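Local coordinates for protein methylmalonyl-CoA carboxyltransferase 12S subunit (Propionibacterium freudenreichii, PDB 1ON3) that transfers the carboxyl group of methylmalonyl-CoA to the biotin of the 1.3S subunit, as the hexameric core of the transcarboxylase multienzyme complex, at residues E277-V282 with D294-I299; V300-L306 with A319-G325; L364-V370 with I403-K409. One frame throughout, in Å; residues are numbered along the deposited sequence.

Contact 1 (E277-V282 with D294-I299)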
loop_
_atom_site.group_PDB
_atom_site.type_symbol
_atom_site.label_atom_id
_atom_site.label_comp_id
_atom_site.label_asym_id
_atom_site.label_seq_id
_atom_site.Cartn_x
_atom_site.Cartn_y
_atom_site.Cartn_z
ATOM N N GLU E 277 -44.418 -15.623 -20.340
ATOM C CA GLU E 277 -44.557 -16.959 -19.781
ATOM C C GLU E 277 -44.092 -16.979 -18.334
ATOM O O GLU E 277 -44.543 -17.805 -17.551
ATOM C CB GLU E 277 -43.753 -17.985 -20.583
ATOM C CG GLU E 277 -44.196 -18.136 -22.027
ATOM C CD GLU E 277 -43.448 -19.243 -22.750
ATOM O OE1 GLU E 277 -43.750 -20.431 -22.502
ATOM O OE2 GLU E 277 -42.547 -18.926 -23.558
ATOM N N LEU E 278 -43.201 -16.055 -17.983
ATOM C CA LEU E 278 -42.686 -15.968 -16.616
ATOM C C LEU E 278 -43.788 -15.624 -15.608
ATOM O O LEU E 278 -43.666 -15.917 -14.412
ATOM C CB LEU E 278 -41.585 -14.918 -16.538
ATOM C CG LEU E 278 -40.193 -15.358 -16.998
ATOM C CD1 LEU E 278 -39.309 -14.135 -17.274
ATOM C CD2 LEU E 278 -39.582 -16.269 -15.913
ATOM N N ARG E 279 -44.861 -14.997 -16.083
ATOM C CA ARG E 279 -45.964 -14.643 -15.195
ATOM C C ARG E 279 -46.724 -15.872 -14.742
ATOM O O ARG E 279 -47.443 -15.828 -13.745
ATOM C CB ARG E 279 -46.963 -13.736 -15.904
ATOM C CG ARG E 279 -46.440 -12.384 -16.307
ATOM C CD ARG E 279 -47.482 -11.685 -17.160
ATOM N NE ARG E 279 -46.992 -10.405 -17.660
ATOM C CZ ARG E 279 -47.510 -9.770 -18.706
ATOM N NH1 ARG E 279 -48.536 -10.301 -19.358
ATOM N NH2 ARG E 279 -46.995 -8.617 -19.108
ATOM N N ASP E 280 -46.571 -16.978 -15.462
ATOM C CA ASP E 280 -47.344 -18.169 -15.116
ATOM C C ASP E 280 -46.623 -19.321 -14.441
ATOM O O ASP E 280 -47.258 -20.292 -14.030
ATOM C CB ASP E 280 -48.045 -18.679 -16.375
ATOM C CG ASP E 280 -48.775 -17.574 -17.116
ATOM O OD1 ASP E 280 -49.556 -16.852 -16.467
ATOM O OD2 ASP E 280 -48.563 -17.425 -18.338
ATOM N N ILE E 281 -45.309 -19.221 -14.308
ATOM C CA ILE E 281 -44.548 -20.301 -13.705
ATOM C C ILE E 281 -44.794 -20.447 -12.212
ATOM O O ILE E 281 -44.965 -21.561 -11.718
ATOM C CB ILE E 281 -43.042 -20.109 -13.950
ATOM C CG1 ILE E 281 -42.769 -20.069 -15.454
ATOM C CG2 ILE E 281 -42.266 -21.237 -13.293
ATOM C CD1 ILE E 281 -41.348 -19.655 -15.826
ATOM N N VAL E 282 -44.809 -19.320 -11.505
ATOM C CA VAL E 282 -45.029 -19.297 -10.067
ATOM C C VAL E 282 -46.520 -19.132 -9.761
ATOM O O VAL E 282 -47.100 -18.075 -10.003
ATOM C CB VAL E 282 -44.249 -18.126 -9.411
ATOM C CG1 VAL E 282 -44.345 -18.210 -7.894
ATOM C CG2 VAL E 282 -42.802 -18.151 -9.865
ATOM N N ASP E 294 -37.286 -23.505 -14.032
ATOM C CA ASP E 294 -38.075 -23.074 -15.185
ATOM C C ASP E 294 -37.994 -21.553 -15.262
ATOM O O ASP E 294 -38.057 -20.967 -16.344
ATOM C CB ASP E 294 -39.535 -23.535 -15.066
ATOM C CG ASP E 294 -39.687 -25.024 -15.299
ATOM O OD1 ASP E 294 -38.857 -25.602 -16.032
ATOM O OD2 ASP E 294 -40.634 -25.615 -14.764
ATOM N N VAL E 295 -37.849 -20.908 -14.107
ATOM C CA VAL E 295 -37.717 -19.461 -14.078
ATOM C C VAL E 295 -36.311 -19.144 -14.581
ATOM O O VAL E 295 -36.122 -18.272 -15.430
ATOM C CB VAL E 295 -37.876 -18.898 -12.655
ATOM C CG1 VAL E 295 -37.561 -17.410 -12.656
ATOM C CG2 VAL E 295 -39.312 -19.152 -12.144
ATOM N N ILE E 296 -35.327 -19.874 -14.063
ATOM C CA ILE E 296 -33.940 -19.664 -14.462
ATOM C C ILE E 296 -33.783 -19.791 -15.973
ATOM O O ILE E 296 -33.184 -18.931 -16.604
ATOM C CB ILE E 296 -32.987 -20.686 -13.765
ATOM C CG1 ILE E 296 -32.988 -20.436 -12.247
ATOM C CG2 ILE E 296 -31.559 -20.574 -14.357
ATOM C CD1 ILE E 296 -32.158 -21.448 -11.415
ATOM N N ALA E 297 -34.321 -20.866 -16.546
ATOM C CA ALA E 297 -34.200 -21.103 -17.983
ATOM C C ALA E 297 -34.705 -19.941 -18.823
ATOM O O ALA E 297 -34.151 -19.647 -19.886
ATOM C CB ALA E 297 -34.931 -22.376 -18.371
ATOM N N LYS E 298 -35.748 -19.268 -18.350
ATOM C CA LYS E 298 -36.303 -18.145 -19.096
ATOM C C LYS E 298 -35.593 -16.817 -18.896
ATOM O O LYS E 298 -35.874 -15.856 -19.614
ATOM C CB LYS E 298 -37.794 -17.991 -18.784
ATOM C CG LYS E 298 -38.600 -19.196 -19.235
ATOM C CD LYS E 298 -40.091 -19.021 -19.020
ATOM C CE LYS E 298 -40.831 -20.288 -19.433
ATOM N NZ LYS E 298 -40.495 -20.703 -20.829
ATOM N N ILE E 299 -34.663 -16.744 -17.948
ATOM C CA ILE E 299 -33.979 -15.481 -17.735
ATOM C C ILE E 299 -32.493 -15.471 -18.089
ATOM O O ILE E 299 -31.917 -14.407 -18.304
ATOM C CB ILE E 299 -34.159 -14.977 -16.292
ATOM C CG1 ILE E 299 -33.535 -15.950 -15.298
ATOM C CG2 ILE E 299 -35.652 -14.835 -15.986
ATOM C CD1 ILE E 299 -33.557 -15.436 -13.868
#
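I281 and K298 meet at the tightest point between the two short helical segments: CD1 of I281 presses on CD of K298 at 3.5 Å, closer than carbon pairs usually come. The same methyl lies 3.6 Å from the carbonyl O of D294, so the isoleucine tip is wedged between the lysine chain and the helix backbone. Its other branch, CG2, anti to the backbone N, reaches CG2 of V295 at 3.8 Å and brushes CB of D294. Deeper down, L278 spreads its two methyls over three residues. The L278 side chain crosses that of V295 at about a right angle, CD2 touching CG1 of V295 and CB of K298, whereas CD1 rests on CG2 of I299 at 3.9 Å. Both segments belong to the C-terminal carboxyltransferase domain of crotonase type, where helix 293-299 lies against the central sheet: V295 and I296 pack on L367 of strand 364-370, and I299 continues onto T495 and I499 of helix 495-505. V282 touches V295 more loosely, CG2 to CG2 at 4.3 Å. Toward solvent the character changes. The K298 chain runs extended from CA to CE and then bends at its last torsion (chi4 -54°), which carries NZ to the exposed carboxylate of E277. That pairing is a long salt bridge, 3.7 Å from OE1 of E277 to NZ of K298, with OE2 almost as near; no hydrogen bond joins the two segments, and CE of K298 lies against CB of E277 at 3.9 Å.

Contact 2 (V300-L306 with A319-G325)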
loop_
_atom_site.group_PDB
_atom_site.type_symbol
_atom_site.label_atom_id
_atom_site.label_comp_id
_atom_site.label_asym_id
_atom_site.label_seq_id
_atom_site.Cartn_x
_atom_site.Cartn_y
_atom_site.Cartn_z
ATOM N N VAL E 300 -31.869 -16.641 -18.166
ATOM C CA VAL E 300 -30.448 -16.694 -18.503
ATOM C C VAL E 300 -30.251 -16.918 -20.002
ATOM O O VAL E 300 -31.132 -17.456 -20.678
ATOM C CB VAL E 300 -29.709 -17.819 -17.707
ATOM C CG1 VAL E 300 -29.931 -17.622 -16.224
ATOM C CG2 VAL E 300 -30.192 -19.193 -18.128
ATOM N N ASP E 301 -29.090 -16.502 -20.513
ATOM C CA ASP E 301 -28.772 -16.636 -21.934
ATOM C C ASP E 301 -29.005 -18.034 -22.478
ATOM O O ASP E 301 -28.467 -19.008 -21.964
ATOM C CB ASP E 301 -27.306 -16.264 -22.210
ATOM C CG ASP E 301 -27.044 -14.766 -22.166
ATOM O OD1 ASP E 301 -25.916 -14.362 -22.545
ATOM O OD2 ASP E 301 -27.947 -13.998 -21.762
ATOM N N TRP E 302 -29.798 -18.132 -23.538
ATOM C CA TRP E 302 -30.066 -19.419 -24.180
ATOM C C TRP E 302 -30.685 -20.487 -23.276
ATOM O O TRP E 302 -30.779 -21.652 -23.672
ATOM C CB TRP E 302 -28.766 -19.981 -24.768
ATOM C CG TRP E 302 -27.861 -18.940 -25.342
ATOM C CD1 TRP E 302 -26.672 -18.508 -24.828
ATOM C CD2 TRP E 302 -28.066 -18.206 -26.553
ATOM N NE1 TRP E 302 -26.120 -17.548 -25.647
ATOM C CE2 TRP E 302 -26.956 -17.343 -26.713
ATOM C CE3 TRP E 302 -29.080 -18.194 -27.520
ATOM C CZ2 TRP E 302 -26.832 -16.477 -27.802
ATOM C CZ3 TRP E 302 -28.956 -17.331 -28.606
ATOM C CH2 TRP E 302 -27.839 -16.487 -28.735
ATOM N N GLY E 303 -31.112 -20.105 -22.076
ATOM C CA GLY E 303 -31.687 -21.074 -21.149
ATOM C C GLY E 303 -30.619 -22.031 -20.624
ATOM O O GLY E 303 -30.921 -23.055 -19.996
ATOM N N ASP E 304 -29.361 -21.681 -20.863
ATOM C CA ASP E 304 -28.236 -22.517 -20.465
ATOM C C ASP E 304 -27.737 -22.280 -19.043
ATOM O O ASP E 304 -27.558 -21.145 -18.609
ATOM C CB ASP E 304 -27.078 -22.312 -21.456
ATOM C CG ASP E 304 -25.884 -23.188 -21.154
ATOM O OD1 ASP E 304 -24.826 -22.649 -20.776
ATOM O OD2 ASP E 304 -26.000 -24.421 -21.288
ATOM N N TYR E 305 -27.526 -23.364 -18.310
ATOM C CA TYR E 305 -26.993 -23.256 -16.961
ATOM C C TYR E 305 -26.320 -24.567 -16.584
ATOM O O TYR E 305 -26.663 -25.632 -17.100
ATOM C CB TYR E 305 -28.089 -22.875 -15.933
ATOM C CG TYR E 305 -29.254 -23.842 -15.797
ATOM C CD1 TYR E 305 -30.400 -23.706 -16.582
ATOM C CD2 TYR E 305 -29.202 -24.903 -14.881
ATOM C CE1 TYR E 305 -31.470 -24.609 -16.458
ATOM C CE2 TYR E 305 -30.260 -25.806 -14.754
ATOM C CZ TYR E 305 -31.389 -25.654 -15.545
ATOM O OH TYR E 305 -32.427 -26.556 -15.420
ATOM N N LEU E 306 -25.320 -24.473 -15.722
ATOM C CA LEU E 306 -24.607 -25.655 -15.255
ATOM C C LEU E 306 -24.900 -25.729 -13.765
ATOM O O LEU E 306 -24.395 -24.915 -12.996
ATOM C CB LEU E 306 -23.100 -25.497 -15.488
ATOM C CG LEU E 306 -22.256 -26.610 -14.856
ATOM C CD1 LEU E 306 -22.558 -27.934 -15.547
ATOM C CD2 LEU E 306 -20.780 -26.263 -14.962
ATOM N N ALA E 319 -26.437 -22.618 -9.428
ATOM C CA ALA E 319 -26.030 -22.888 -10.799
ATOM C C ALA E 319 -25.287 -21.735 -11.457
ATOM O O ALA E 319 -25.545 -20.570 -11.175
ATOM C CB ALA E 319 -27.267 -23.235 -11.642
ATOM N N PHE E 320 -24.362 -22.074 -12.342
ATOM C CA PHE E 320 -23.640 -21.057 -13.087
ATOM C C PHE E 320 -24.438 -20.814 -14.371
ATOM O O PHE E 320 -24.988 -21.750 -14.963
ATOM C CB PHE E 320 -22.240 -21.539 -13.470
ATOM C CG PHE E 320 -21.250 -21.503 -12.347
ATOM C CD1 PHE E 320 -20.610 -22.665 -11.927
ATOM C CD2 PHE E 320 -20.921 -20.301 -11.730
ATOM C CE1 PHE E 320 -19.644 -22.623 -10.904
ATOM C CE2 PHE E 320 -19.968 -20.248 -10.715
ATOM C CZ PHE E 320 -19.326 -21.406 -10.301
ATOM N N ALA E 321 -24.494 -19.562 -14.805
ATOM C CA ALA E 321 -25.197 -19.226 -16.028
ATOM C C ALA E 321 -24.614 -17.938 -16.539
ATOM O O ALA E 321 -23.620 -17.437 -16.006
ATOM C CB ALA E 321 -26.676 -19.048 -15.755
ATOM N N ARG E 322 -25.237 -17.387 -17.571
ATOM C CA ARG E 322 -24.763 -16.135 -18.113
ATOM C C ARG E 322 -25.905 -15.197 -18.452
ATOM O O ARG E 322 -27.005 -15.629 -18.826
ATOM C CB ARG E 322 -23.918 -16.383 -19.364
ATOM C CG ARG E 322 -22.524 -16.944 -19.072
ATOM C CD ARG E 322 -21.751 -17.179 -20.351
ATOM N NE ARG E 322 -20.499 -17.883 -20.095
ATOM C CZ ARG E 322 -20.317 -19.189 -20.250
ATOM N NH1 ARG E 322 -21.308 -19.965 -20.667
ATOM N NH2 ARG E 322 -19.130 -19.717 -19.982
ATOM N N VAL E 323 -25.649 -13.908 -18.272
ATOM C CA VAL E 323 -26.627 -12.897 -18.634
ATOM C C VAL E 323 -25.845 -11.937 -19.515
ATOM O O VAL E 323 -24.865 -11.342 -19.075
ATOM C CB VAL E 323 -27.199 -12.159 -17.402
ATOM C CG1 VAL E 323 -28.175 -11.070 -17.872
ATOM C CG2 VAL E 323 -27.942 -13.156 -16.495
ATOM N N ASN E 324 -26.267 -11.809 -20.768
ATOM C CA ASN E 324 -25.573 -10.945 -21.722
ATOM C C ASN E 324 -24.106 -11.371 -21.821
ATOM O O ASN E 324 -23.204 -10.536 -21.921
ATOM C CB ASN E 324 -25.665 -9.482 -21.290
ATOM C CG ASN E 324 -27.105 -8.956 -21.274
ATOM O OD1 ASN E 324 -27.412 -8.021 -20.541
ATOM N ND2 ASN E 324 -27.975 -9.542 -22.091
ATOM N N GLY E 325 -23.878 -12.683 -21.780
ATOM C CA GLY E 325 -22.527 -13.224 -21.883
ATOM C C GLY E 325 -21.677 -13.226 -20.627
ATOM O O GLY E 325 -20.602 -13.827 -20.610
HETATM O O HOH W 1 -26.642 -18.965 -19.667
HETATM O O HOH W 2 -24.374 -20.033 -20.437
#
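With CG of D301 anti to its carbonyl carbon (chi1 -75°), the carboxylate is carried to the turn after strand 316-323, while CG1 of V300, turned likewise (chi1 -55°), meets CB of A321 at 3.6 Å. The segments belong to the antiparallel beta hairpin of strands 305-308 and 316-323, at the edge of the mixed sheet in the C-terminal carboxyltransferase domain. D301 grips the turn through both oxygens: OD1 accepts from the backbone N of G325 at 2.7 Å and OD2 from the N of N324 at 2.9 Å. Each N-H arrives on the syn side but almost 30° out of the carboxylate plane. The backbone N of D301 donates in turn to the O of R322 at 2.8 Å, in a nearly straight bond. OD2 also has a salt bridge to R496 and OD1 a bond from the N269 backbone N. With an alanine here, the N-H groups of N324 and G325 would probably lose their carboxylate acceptors and R496 this carboxylate, freeing the turn to shift. Where the strands pair properly, L306 and F320 exchange two backbone bonds, and their side chains lie on one face, where both pack on L251 of helix 241-253. Before that point a water accepts from the N of R322, near the O atoms of D301 and D304. A second water bridges the side chains of D304 and R322, whose main partners are K250 and S253, 2.7 Å from OD1 of D304 and 3.1 Å from NH1 of R322.

Contact 3 (L364-V370 with I403-K409)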
loop_
_atom_site.group_PDB
_atom_site.type_symbol
_atom_site.label_atom_id
_atom_site.label_comp_id
_atom_site.label_asym_id
_atom_site.label_seq_id
_atom_site.Cartn_x
_atom_site.Cartn_y
_atom_site.Cartn_z
ATOM N N LEU E 364 -23.674 -12.498 -8.068
ATOM C CA LEU E 364 -24.622 -13.429 -7.482
ATOM C C LEU E 364 -26.060 -12.965 -7.665
ATOM O O LEU E 364 -26.423 -11.852 -7.270
ATOM C CB LEU E 364 -24.315 -13.589 -5.985
ATOM C CG LEU E 364 -23.069 -14.453 -5.716
ATOM C CD1 LEU E 364 -22.467 -14.120 -4.369
ATOM C CD2 LEU E 364 -23.438 -15.914 -5.832
ATOM N N VAL E 365 -26.871 -13.840 -8.241
ATOM C CA VAL E 365 -28.277 -13.558 -8.492
ATOM C C VAL E 365 -29.135 -14.530 -7.690
ATOM O O VAL E 365 -29.010 -15.750 -7.829
ATOM C CB VAL E 365 -28.609 -13.711 -9.999
ATOM C CG1 VAL E 365 -30.105 -13.479 -10.242
ATOM C CG2 VAL E 365 -27.777 -12.720 -10.809
ATOM N N GLN E 366 -29.989 -13.975 -6.839
ATOM C CA GLN E 366 -30.888 -14.768 -5.996
ATOM C C GLN E 366 -32.333 -14.720 -6.490
ATOM O O GLN E 366 -32.824 -13.657 -6.887
ATOM C CB GLN E 366 -30.882 -14.247 -4.544
ATOM C CG GLN E 366 -29.584 -14.479 -3.752
ATOM C CD GLN E 366 -28.390 -13.761 -4.362
ATOM O OE1 GLN E 366 -27.406 -14.395 -4.741
ATOM N NE2 GLN E 366 -28.474 -12.430 -4.457
ATOM N N LEU E 367 -32.997 -15.876 -6.467
ATOM C CA LEU E 367 -34.416 -15.981 -6.824
ATOM C C LEU E 367 -35.039 -16.525 -5.535
ATOM O O LEU E 367 -34.779 -17.661 -5.134
ATOM C CB LEU E 367 -34.624 -16.949 -7.988
ATOM C CG LEU E 367 -33.911 -16.555 -9.282
ATOM C CD1 LEU E 367 -34.244 -17.599 -10.359
ATOM C CD2 LEU E 367 -34.324 -15.148 -9.723
ATOM N N VAL E 368 -35.856 -15.696 -4.889
ATOM C CA VAL E 368 -36.430 -16.039 -3.597
ATOM C C VAL E 368 -37.896 -16.465 -3.488
ATOM O O VAL E 368 -38.800 -15.791 -3.981
ATOM C CB VAL E 368 -36.207 -14.864 -2.602
ATOM C CG1 VAL E 368 -36.678 -15.256 -1.199
ATOM C CG2 VAL E 368 -34.734 -14.467 -2.571
ATOM N N ASP E 369 -38.097 -17.593 -2.814
ATOM C CA ASP E 369 -39.414 -18.144 -2.519
ATOM C C ASP E 369 -39.137 -19.119 -1.378
ATOM O O ASP E 369 -39.077 -20.327 -1.577
ATOM C CB ASP E 369 -40.005 -18.885 -3.719
ATOM C CG ASP E 369 -41.482 -19.185 -3.532
ATOM O OD1 ASP E 369 -41.975 -18.988 -2.396
ATOM O OD2 ASP E 369 -42.148 -19.618 -4.500
ATOM N N VAL E 370 -38.949 -18.576 -0.180
ATOM C CA VAL E 370 -38.605 -19.380 0.991
ATOM C C VAL E 370 -39.517 -19.052 2.179
ATOM O O VAL E 370 -39.632 -17.898 2.594
ATOM C CB VAL E 370 -37.091 -19.155 1.348
ATOM C CG1 VAL E 370 -36.836 -17.682 1.706
ATOM C CG2 VAL E 370 -36.656 -20.092 2.481
ATOM N N ILE E 403 -27.591 -9.303 -6.780
ATOM C CA ILE E 403 -28.917 -8.915 -7.267
ATOM C C ILE E 403 -29.942 -9.946 -6.824
ATOM O O ILE E 403 -29.785 -11.146 -7.071
ATOM C CB ILE E 403 -28.942 -8.849 -8.803
ATOM C CG1 ILE E 403 -27.769 -8.006 -9.310
ATOM C CG2 ILE E 403 -30.293 -8.311 -9.268
ATOM C CD1 ILE E 403 -27.829 -6.550 -8.917
ATOM N N THR E 404 -31.020 -9.467 -6.214
ATOM C CA THR E 404 -32.030 -10.356 -5.683
ATOM C C THR E 404 -33.449 -10.088 -6.200
ATOM O O THR E 404 -33.924 -8.960 -6.189
ATOM C CB THR E 404 -32.011 -10.265 -4.138
ATOM O OG1 THR E 404 -30.754 -10.775 -3.653
ATOM C CG2 THR E 404 -33.161 -11.045 -3.521
ATOM N N VAL E 405 -34.110 -11.145 -6.641
ATOM C CA VAL E 405 -35.471 -11.054 -7.145
ATOM C C VAL E 405 -36.354 -11.909 -6.243
ATOM O O VAL E 405 -36.131 -13.118 -6.096
ATOM C CB VAL E 405 -35.567 -11.567 -8.611
ATOM C CG1 VAL E 405 -37.005 -11.454 -9.118
ATOM C CG2 VAL E 405 -34.643 -10.737 -9.517
ATOM N N VAL E 406 -37.349 -11.278 -5.622
ATOM C CA VAL E 406 -38.253 -12.012 -4.745
ATOM C C VAL E 406 -39.475 -12.465 -5.537
ATOM O O VAL E 406 -40.294 -11.638 -5.940
ATOM C CB VAL E 406 -38.706 -11.147 -3.547
ATOM C CG1 VAL E 406 -39.615 -11.967 -2.639
ATOM C CG2 VAL E 406 -37.489 -10.646 -2.783
ATOM N N LEU E 407 -39.585 -13.778 -5.745
ATOM C CA LEU E 407 -40.683 -14.376 -6.505
ATOM C C LEU E 407 -41.952 -14.530 -5.691
ATOM O O LEU E 407 -43.043 -14.209 -6.166
ATOM C CB LEU E 407 -40.286 -15.766 -7.028
ATOM C CG LEU E 407 -38.957 -15.901 -7.788
ATOM C CD1 LEU E 407 -38.793 -17.343 -8.255
ATOM C CD2 LEU E 407 -38.918 -14.958 -8.981
ATOM N N ARG E 408 -41.825 -15.035 -4.468
ATOM C CA ARG E 408 -43.017 -15.237 -3.660
ATOM C C ARG E 408 -42.725 -15.132 -2.165
ATOM O O ARG E 408 -42.483 -14.035 -1.664
ATOM C CB ARG E 408 -43.636 -16.597 -4.027
ATOM C CG ARG E 408 -45.097 -16.759 -3.649
ATOM C CD ARG E 408 -45.750 -17.909 -4.440
ATOM N NE ARG E 408 -45.089 -19.201 -4.230
ATOM C CZ ARG E 408 -45.599 -20.371 -4.607
ATOM N NH1 ARG E 408 -46.780 -20.414 -5.222
ATOM N NH2 ARG E 408 -44.947 -21.502 -4.347
ATOM N N LYS E 409 -42.745 -16.256 -1.451
ATOM C CA LYS E 409 -42.489 -16.235 -0.013
ATOM C C LYS E 409 -41.075 -15.737 0.302
ATOM O O LYS E 409 -40.113 -16.093 -0.381
ATOM C CB LYS E 409 -42.646 -17.634 0.588
ATOM C CG LYS E 409 -44.035 -18.239 0.518
ATOM C CD LYS E 409 -45.042 -17.427 1.324
ATOM C CE LYS E 409 -46.367 -18.185 1.478
ATOM N NZ LYS E 409 -46.930 -18.626 0.169
HETATM O O HOH W 3 -43.487 -21.032 -1.714
#
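L364 opens the pairing, its O accepting the N-H of I403 at 2.8 Å. Q366 uses both N and O toward the one strand, N to the O of I403 and O from the N of V405. Its side chain, bent at chi2 (62°), crosses that of T404 obliquely: NE2 donates to OG1 at 2.9 Å, the hydroxyl oxygen lying in the amide plane. Y395 holds OE1, and T404 OG1 also bonds to the O of C419. L367 lies alongside V405, CD2 to CB at 4.0 Å. These are neighbouring parallel strands of the crotonase-type core sheet, crossing at -26° and connected through helices 377-381 and 384-397. V368 faces the other way, against T404 and V406, and its O takes two donors, the N of L407 and the N of R408, where the second segment turns a corner. D369 follows: OD2 forms a salt bridge to NE of R408 at 3.0 Å, the carboxylate and guanidinium planes 79° apart, while OD1 receives the N of K409 from above its plane. Y290 also bonds to OD2, and NH1 of R408 to the O of P283. V370 ends the strand, its N 2.7 Å from the O of K409.

In the fold
All three contacts lie in the C-terminal carboxyltransferase half, and contacts 2 and 3 belong to one mixed sheet, separated by strand 326-333; their centres are about 17 Å apart and their nearest atoms about 6 Å. Contact 1 touches both. I296 on helix 293-299 sends CG2 to CD1 of Y305 at 4.0 Å in contact 2, and its CG1 to CD1 of L367 at 3.6 Å in contact 3. V282 adds another touch to contact 3, CG1 to CD of R408 at 3.7 Å. In contact 3 the V370 side chain is about 10 Å from a bound methylmalonyl-CoA and about 12 Å from methylmalonic acid.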